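PDB 3HQX: Pyrimidine/purine nucleoside phosphorylase from Acinetobacter sp. ADP1, which probably catalyses the reversible phosphorolysis of diverse purine and pyrimidine nucleosides to the free base and ribose 1-phosphate. Local coordinates for residues S18-Y21 / C26-H29; R69-I72 / E77-L80; Q85-Y88 / L94-I97. All blocks are in the same frame, centred on the assembly; numbering follows the deposited sequence.

In the fold
Contacts 1 and 2 are antiparallel beta hairpins, one at an edge, within the chain, of each sheet of this cupin fold. Contact 3 is part of the packing between those sheets. Contact 1 is mostly buried, partly by the second subunit, and joins ladder bonds and apolar packing to water bridges. Contact 2 lies at the surface, and its side chains are mainly charged or polar. Contact 3 is wholly buried and has no hydrogen bonds, only rings and an aliphatic tip. The centres of contacts 2 and 3 are about 7 Å apart, and strands 67-72 and 94-98 are neighbours. Contact 1 lies across the chain's centre, its centre about 17 Å from that of contact 3.

Contact 1 of 3, residues S18-Y21 / C26-H29; sequences SNVY and CISH
N19 and S28 form a hydrogen-bonded antiparallel pair, with N19 N to S28 O at 2.8 Å. S28 N returns a bond to N19 O. Y21 and C26 make the second such pair; there C26 N reaches Y21 O at 3.2 Å, the longest of the four backbone bonds. V20 and I27 form the non-hydrogen-bonded pair between them. Their side chains lie side by side and point the same way, with V20 CG2 4.0 Å from I27 CG2. V20 CG2 stands beside its own backbone N, on the side of I27, while V20 CG1 passes 3.8 Å from C26 O.

The side chain of N19 can be followed outward on the other face, shared with Y21, C26 and S28. Its CB lies 4.0 Å from S28 OG. CG sits beside the backbone N, anti to the carbonyl carbon (chi1 -64°), and the amide turns ND2 to water 2. At this tip, N19 ND2 donates to water 2 at 2.7 Å, and the water also bonds S28 OG. Water 1 donates to N19 O and bonds S28 OG as well. S28 OG is thus gripped by two waters, which tie it to both the backbone and the amide of N19.

S18 meets H29 by a CH-pi contact. S18 CB stands over one face of the imidazole, 3.9 Å from the ring centroid. S18 OG bonds D104 of the second subunit.

The hairpin of strands 12-21 and 26-32 forms one edge of the larger sheet of the cupin fold within the chain. I27 and H29 pair onward with V43 and L41 of strand 38-44. Y105 of strand 103-109 packs on C26 and S28, while V102 and V43 of the second subunit cover V20 and I27.

Contact 2 of 3, residues R69-I72 / E77-L80; sequences RVKI and ESEL
V70 and E79 share two backbone hydrogen bonds. V70 N reaches E79 O at 2.8 Å, and E79 N returns to V70 O at 2.9 Å. Contacts of the CA-H...O kind flank them: R69 CA faces E79 O, and S78 CA faces V70 O. R69 and L80 form the next, non-hydrogen-bonded pair.

A water carries the link on beyond the ladder. Water 3 accepts from I72 N at 2.9 Å. E79 OE2 and E77 O are both within its reach as acceptors, but it may not have protons for every acceptor around it. The water thus lies between the E79 carboxylate and the backbone of I72.

These segments belong to the hairpin of strands 67-72 and 79-82, at one edge of the smaller sheet of the cupin fold within the chain. Strand 94-98 lies on the other side of 67-72, where E98 and K96 bond the backbone of R69 and K71. V70 is turned inward, onto F87, F95 and I97.

On the face opposite V70 and E79, R69 and L80 run side by side in the same direction. The arginine chain is extended from CG to NE, and L80 CD1 stands over the centre of one guanidinium face, 3.7 Å from R69 CZ. The guanidinium is also held by a salt bridge from R69 NH1 to E67. K71 bends at its last torsion (chi4 62°), which brings K71 NZ to S78 OG at 3.3 Å, a weak hydrogen bond.

The one methyl-to-carboxylate approach is I72 CD1 to E79 OE2, 3.9 Å, where the two side chains cross at about a right angle.

Contact 3 of 3, residues Q85-Y88 / L94-I97; sequences QSFY and LFKI
F87 and F95 make an edge-to-face (T-shaped) aromatic pair. The edge of F87 points at the face of F95. The centroids are 5.3 Å apart and the planes stand at 73°. F87 CE1 and CZ do the touching: CZ comes to 3.9 Å from F95 CE1, and CE1 lies above the F95 plane, toward the rim of that ring. Both side chains leave the backbone toward the other segment, and chi1 near +60° (62° in F87) sets CG between the backbone N and the carbonyl carbon.

The aliphatic contact is looser. I97 CD1 also lies at the edge of the F87 ring, near its plane, 4.5 Å from F87 CZ. CZ is the shared corner: F95 lies on its CE1 side and I97 CD1 on its CE2 side. No hydrogen bond crosses between the segments, and all three residues are buried.

Strands 86-89 and 94-98 belong to different sheets of the cupin fold, so these side chains meet in the hydrophobic interior between them. F87 bonds through its backbone to M61 of strand 59-63, and its ring also meets F81 and I72. F95 pairs with F53 of strand 51-54, and I97 packs against L51 and C68.

Contact 1 of 3, residues S18-Y21 / C26-H29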
loop_
_atom_site.group_PDB
_atom_site.type_symbol
_atom_site.label_atom_id
_atom_site.label_comp_id
_atom_site.label_asym_id
_atom_site.label_seq_id
_atom_site.Cartn_x
_atom_site.Cartn_y
_atom_site.Cartn_z
ATOM N N SER A 18 6.141 3.443 -2.875
ATOM C CA SER A 18 5.516 3.546 -1.541
ATOM C C SER A 18 6.424 4.224 -0.544
ATOM O O SER A 18 7.645 4.336 -0.758
ATOM C CB SER A 18 5.169 2.154 -1.025
ATOM O OG SER A 18 6.350 1.438 -0.790
ATOM N N ASN A 19 5.805 4.672 0.557
ATOM C CA ASN A 19 6.508 5.106 1.753
ATOM C C ASN A 19 6.223 4.108 2.858
ATOM O O ASN A 19 5.063 3.862 3.179
ATOM C CB ASN A 19 6.055 6.517 2.116
ATOM C CG ASN A 19 6.439 7.522 1.045
ATOM O OD1 ASN A 19 7.643 7.731 0.763
ATOM N ND2 ASN A 19 5.427 8.041 0.311
ATOM N N VAL A 20 7.270 3.529 3.435
ATOM C CA VAL A 20 7.139 2.482 4.430
ATOM C C VAL A 20 7.870 2.857 5.720
ATOM O O VAL A 20 9.050 3.269 5.666
ATOM C CB VAL A 20 7.685 1.143 3.895
ATOM C CG1 VAL A 20 7.621 0.026 4.980
ATOM C CG2 VAL A 20 6.874 0.729 2.631
ATOM N N TYR A 21 7.157 2.722 6.837
ATOM C CA TYR A 21 7.730 3.051 8.152
ATOM C C TYR A 21 7.455 1.965 9.146
ATOM O O TYR A 21 6.723 0.996 8.888
ATOM C CB TYR A 21 7.188 4.412 8.686
ATOM C CG TYR A 21 7.385 5.516 7.659
ATOM C CD1 TYR A 21 8.642 6.025 7.419
ATOM C CD2 TYR A 21 6.316 6.065 6.953
ATOM C CE1 TYR A 21 8.861 7.003 6.479
ATOM C CE2 TYR A 21 6.551 7.002 5.981
ATOM C CZ TYR A 21 7.830 7.478 5.759
ATOM O OH TYR A 21 8.037 8.443 4.809
ATOM N N CYS A 26 3.577 0.531 8.560
ATOM C CA CYS A 26 2.780 1.541 7.825
ATOM C C CYS A 26 3.287 1.642 6.399
ATOM O O CYS A 26 4.475 1.857 6.181
ATOM C CB CYS A 26 2.867 2.893 8.502
ATOM S SG CYS A 26 1.860 4.161 7.713
ATOM N N ILE A 27 2.384 1.448 5.428
ATOM C CA ILE A 27 2.704 1.456 3.998
ATOM C C ILE A 27 1.696 2.386 3.274
ATOM O O ILE A 27 0.509 2.211 3.407
ATOM C CB ILE A 27 2.578 0.058 3.413
ATOM C CG1 ILE A 27 3.402 -0.997 4.195
ATOM C CG2 ILE A 27 2.949 0.065 1.897
ATOM C CD1 ILE A 27 2.594 -1.733 5.383
ATOM N N SER A 28 2.207 3.371 2.559
ATOM C CA SER A 28 1.313 4.337 1.923
ATOM C C SER A 28 1.804 4.784 0.560
ATOM O O SER A 28 2.989 4.619 0.236
ATOM C CB SER A 28 1.050 5.507 2.830
ATOM O OG SER A 28 2.190 6.320 3.025
ATOM N N HIS A 29 0.904 5.365 -0.198
ATOM C CA HIS A 29 1.222 6.045 -1.473
ATOM C C HIS A 29 0.585 7.425 -1.497
ATOM O O HIS A 29 -0.440 7.675 -0.841
ATOM C CB HIS A 29 0.682 5.274 -2.645
ATOM C CG HIS A 29 1.383 3.953 -2.879
ATOM N ND1 HIS A 29 1.038 2.827 -2.177
ATOM C CD2 HIS A 29 2.354 3.576 -3.748
ATOM C CE1 HIS A 29 1.787 1.807 -2.593
ATOM N NE2 HIS A 29 2.600 2.235 -3.542
HETATM O O HOH W 1 3.472 5.097 5.142
HETATM O O HOH W 2 2.840 8.092 1.158
#

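Contact 2 of 3, residues R69-I72 / E77-L80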
loop_
_atom_site.group_PDB
_atom_site.type_symbol
_atom_site.label_atom_id
_atom_site.label_comp_id
_atom_site.label_asym_id
_atom_site.label_seq_id
_atom_site.Cartn_x
_atom_site.Cartn_y
_atom_site.Cartn_z
ATOM N N ARG A 69 -7.190 2.899 17.897
ATOM C CA ARG A 69 -7.175 3.773 19.066
ATOM C C ARG A 69 -6.039 4.763 18.924
ATOM O O ARG A 69 -4.925 4.378 18.579
ATOM C CB ARG A 69 -7.077 2.935 20.343
ATOM C CG ARG A 69 -8.408 2.313 20.653
ATOM C CD ARG A 69 -8.401 1.351 21.798
ATOM N NE ARG A 69 -9.723 0.818 22.117
ATOM C CZ ARG A 69 -10.313 -0.210 21.504
ATOM N NH1 ARG A 69 -9.761 -0.807 20.403
ATOM N NH2 ARG A 69 -11.514 -0.595 21.949
ATOM N N VAL A 70 -6.341 6.029 19.161
ATOM C CA VAL A 70 -5.382 7.111 18.908
ATOM C C VAL A 70 -5.323 8.063 20.076
ATOM O O VAL A 70 -6.350 8.444 20.611
ATOM C CB VAL A 70 -5.786 7.937 17.652
ATOM C CG1 VAL A 70 -4.715 8.925 17.330
ATOM C CG2 VAL A 70 -5.978 7.019 16.460
ATOM N N LYS A 71 -4.105 8.483 20.420
ATOM C CA LYS A 71 -3.909 9.599 21.337
ATOM C C LYS A 71 -3.400 10.737 20.515
ATOM O O LYS A 71 -2.278 10.650 19.912
ATOM C CB LYS A 71 -2.858 9.288 22.381
ATOM C CG LYS A 71 -3.320 8.330 23.400
ATOM C CD LYS A 71 -2.335 8.279 24.533
ATOM C CE LYS A 71 -2.878 7.451 25.682
ATOM N NZ LYS A 71 -3.140 6.016 25.336
ATOM N N ILE A 72 -4.195 11.804 20.499
ATOM C CA ILE A 72 -3.914 12.971 19.675
ATOM C C ILE A 72 -3.274 14.088 20.471
ATOM O O ILE A 72 -3.795 14.490 21.548
ATOM C CB ILE A 72 -5.192 13.526 19.024
ATOM C CG1 ILE A 72 -5.848 12.434 18.165
ATOM C CG2 ILE A 72 -4.860 14.720 18.173
ATOM C CD1 ILE A 72 -7.291 12.765 17.724
ATOM N N GLU A 77 -5.845 9.992 27.149
ATOM C CA GLU A 77 -6.524 8.719 26.893
ATOM C C GLU A 77 -6.788 8.587 25.383
ATOM O O GLU A 77 -6.915 9.578 24.636
ATOM C CB GLU A 77 -7.817 8.496 27.717
ATOM C CG GLU A 77 -7.623 7.876 29.168
ATOM C CD GLU A 77 -8.961 7.610 29.940
ATOM O OE1 GLU A 77 -9.700 6.650 29.607
ATOM O OE2 GLU A 77 -9.258 8.344 30.910
ATOM N N SER A 78 -6.781 7.320 24.974
ATOM C CA SER A 78 -6.975 6.907 23.622
ATOM C C SER A 78 -8.422 7.149 23.275
ATOM O O SER A 78 -9.325 7.014 24.131
ATOM C CB SER A 78 -6.711 5.409 23.448
ATOM O OG SER A 78 -5.383 5.146 23.040
ATOM N N GLU A 79 -8.640 7.489 22.015
ATOM C CA GLU A 79 -9.961 7.665 21.431
ATOM C C GLU A 79 -10.077 6.576 20.336
ATOM O O GLU A 79 -9.122 6.255 19.633
ATOM C CB GLU A 79 -10.083 9.031 20.754
ATOM C CG GLU A 79 -9.962 10.268 21.718
ATOM C CD GLU A 79 -9.846 11.594 20.965
ATOM O OE1 GLU A 79 -10.741 11.918 20.136
ATOM O OE2 GLU A 79 -8.881 12.348 21.214
ATOM N N LEU A 80 -11.275 6.052 20.201
ATOM C CA LEU A 80 -11.589 4.960 19.293
ATOM C C LEU A 80 -12.198 5.507 17.995
ATOM O O LEU A 80 -13.108 6.303 18.029
ATOM C CB LEU A 80 -12.635 4.057 19.933
ATOM C CG LEU A 80 -13.184 2.861 19.136
ATOM C CD1 LEU A 80 -12.171 1.796 18.975
ATOM C CD2 LEU A 80 -14.382 2.311 19.944
HETATM O O HOH W 3 -6.617 11.506 21.980
#

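Contact 3 of 3, residues Q85-Y88 / L94-I97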
loop_
_atom_site.group_PDB
_atom_site.type_symbol
_atom_site.label_atom_id
_atom_site.label_comp_id
_atom_site.label_asym_id
_atom_site.label_seq_id
_atom_site.Cartn_x
_atom_site.Cartn_y
_atom_site.Cartn_z
ATOM N N GLN A 85 -15.241 7.173 10.167
ATOM C CA GLN A 85 -14.930 8.260 11.077
ATOM C C GLN A 85 -13.583 8.864 10.751
ATOM O O GLN A 85 -12.710 8.193 10.199
ATOM C CB GLN A 85 -14.948 7.703 12.483
ATOM C CG GLN A 85 -16.314 7.216 12.885
ATOM C CD GLN A 85 -16.399 6.700 14.307
ATOM O OE1 GLN A 85 -15.507 5.985 14.777
ATOM N NE2 GLN A 85 -17.554 6.968 14.969
ATOM N N SER A 86 -13.417 10.125 11.136
ATOM C CA SER A 86 -12.183 10.867 10.990
ATOM C C SER A 86 -11.726 11.464 12.296
ATOM O O SER A 86 -12.519 11.625 13.269
ATOM C CB SER A 86 -12.334 12.002 9.968
ATOM O OG SER A 86 -12.619 11.500 8.672
ATOM N N PHE A 87 -10.422 11.791 12.344
ATOM C CA PHE A 87 -9.907 12.637 13.410
ATOM C C PHE A 87 -8.986 13.713 12.846
ATOM O O PHE A 87 -8.402 13.558 11.791
ATOM C CB PHE A 87 -9.259 11.848 14.557
ATOM C CG PHE A 87 -8.063 11.033 14.179
ATOM C CD1 PHE A 87 -6.788 11.607 14.198
ATOM C CD2 PHE A 87 -8.184 9.701 13.805
ATOM C CE1 PHE A 87 -5.653 10.824 13.886
ATOM C CE2 PHE A 87 -7.114 8.958 13.474
ATOM C CZ PHE A 87 -5.833 9.510 13.512
ATOM N N TYR A 88 -8.930 14.826 13.569
ATOM C CA TYR A 88 -8.128 15.979 13.165
ATOM C C TYR A 88 -6.874 16.070 14.015
ATOM O O TYR A 88 -6.958 15.961 15.232
ATOM C CB TYR A 88 -8.958 17.254 13.336
ATOM C CG TYR A 88 -8.228 18.523 13.009
ATOM C CD1 TYR A 88 -8.074 18.935 11.698
ATOM C CD2 TYR A 88 -7.696 19.311 14.028
ATOM C CE1 TYR A 88 -7.385 20.108 11.390
ATOM C CE2 TYR A 88 -7.012 20.496 13.737
ATOM C CZ TYR A 88 -6.861 20.881 12.424
ATOM O OH TYR A 88 -6.202 22.084 12.141
ATOM N N LEU A 94 1.376 15.870 16.879
ATOM C CA LEU A 94 1.596 14.437 16.718
ATOM C C LEU A 94 0.374 13.629 17.134
ATOM O O LEU A 94 -0.554 14.132 17.791
ATOM C CB LEU A 94 2.795 13.945 17.546
ATOM C CG LEU A 94 2.770 13.913 19.082
ATOM C CD1 LEU A 94 1.948 12.851 19.597
ATOM C CD2 LEU A 94 4.181 13.697 19.627
ATOM N N PHE A 95 0.398 12.368 16.745
ATOM C CA PHE A 95 -0.574 11.393 17.202
ATOM C C PHE A 95 0.081 10.030 17.310
ATOM O O PHE A 95 1.068 9.781 16.635
ATOM C CB PHE A 95 -1.850 11.404 16.324
ATOM C CG PHE A 95 -1.683 10.880 14.917
ATOM C CD1 PHE A 95 -1.965 9.568 14.643
ATOM C CD2 PHE A 95 -1.307 11.685 13.887
ATOM C CE1 PHE A 95 -1.914 9.069 13.373
ATOM C CE2 PHE A 95 -1.258 11.178 12.589
ATOM C CZ PHE A 95 -1.543 9.865 12.356
ATOM N N LYS A 96 -0.470 9.180 18.175
ATOM C CA LYS A 96 0.041 7.845 18.436
ATOM C C LYS A 96 -1.102 6.889 18.231
ATOM O O LYS A 96 -2.146 7.060 18.855
ATOM C CB LYS A 96 0.566 7.727 19.861
ATOM C CG LYS A 96 1.628 8.784 20.229
ATOM C CD LYS A 96 2.252 8.517 21.600
ATOM C CE LYS A 96 3.436 9.397 21.801
ATOM N NZ LYS A 96 3.080 10.791 21.413
ATOM N N ILE A 97 -0.915 5.935 17.325
ATOM C CA ILE A 97 -1.982 5.123 16.818
ATOM C C ILE A 97 -1.666 3.641 17.014
ATOM O O ILE A 97 -0.509 3.191 16.843
ATOM C CB ILE A 97 -2.279 5.475 15.341
ATOM C CG1 ILE A 97 -3.510 4.711 14.802
ATOM C CG2 ILE A 97 -1.050 5.204 14.450
ATOM C CD1 ILE A 97 -4.150 5.377 13.530
#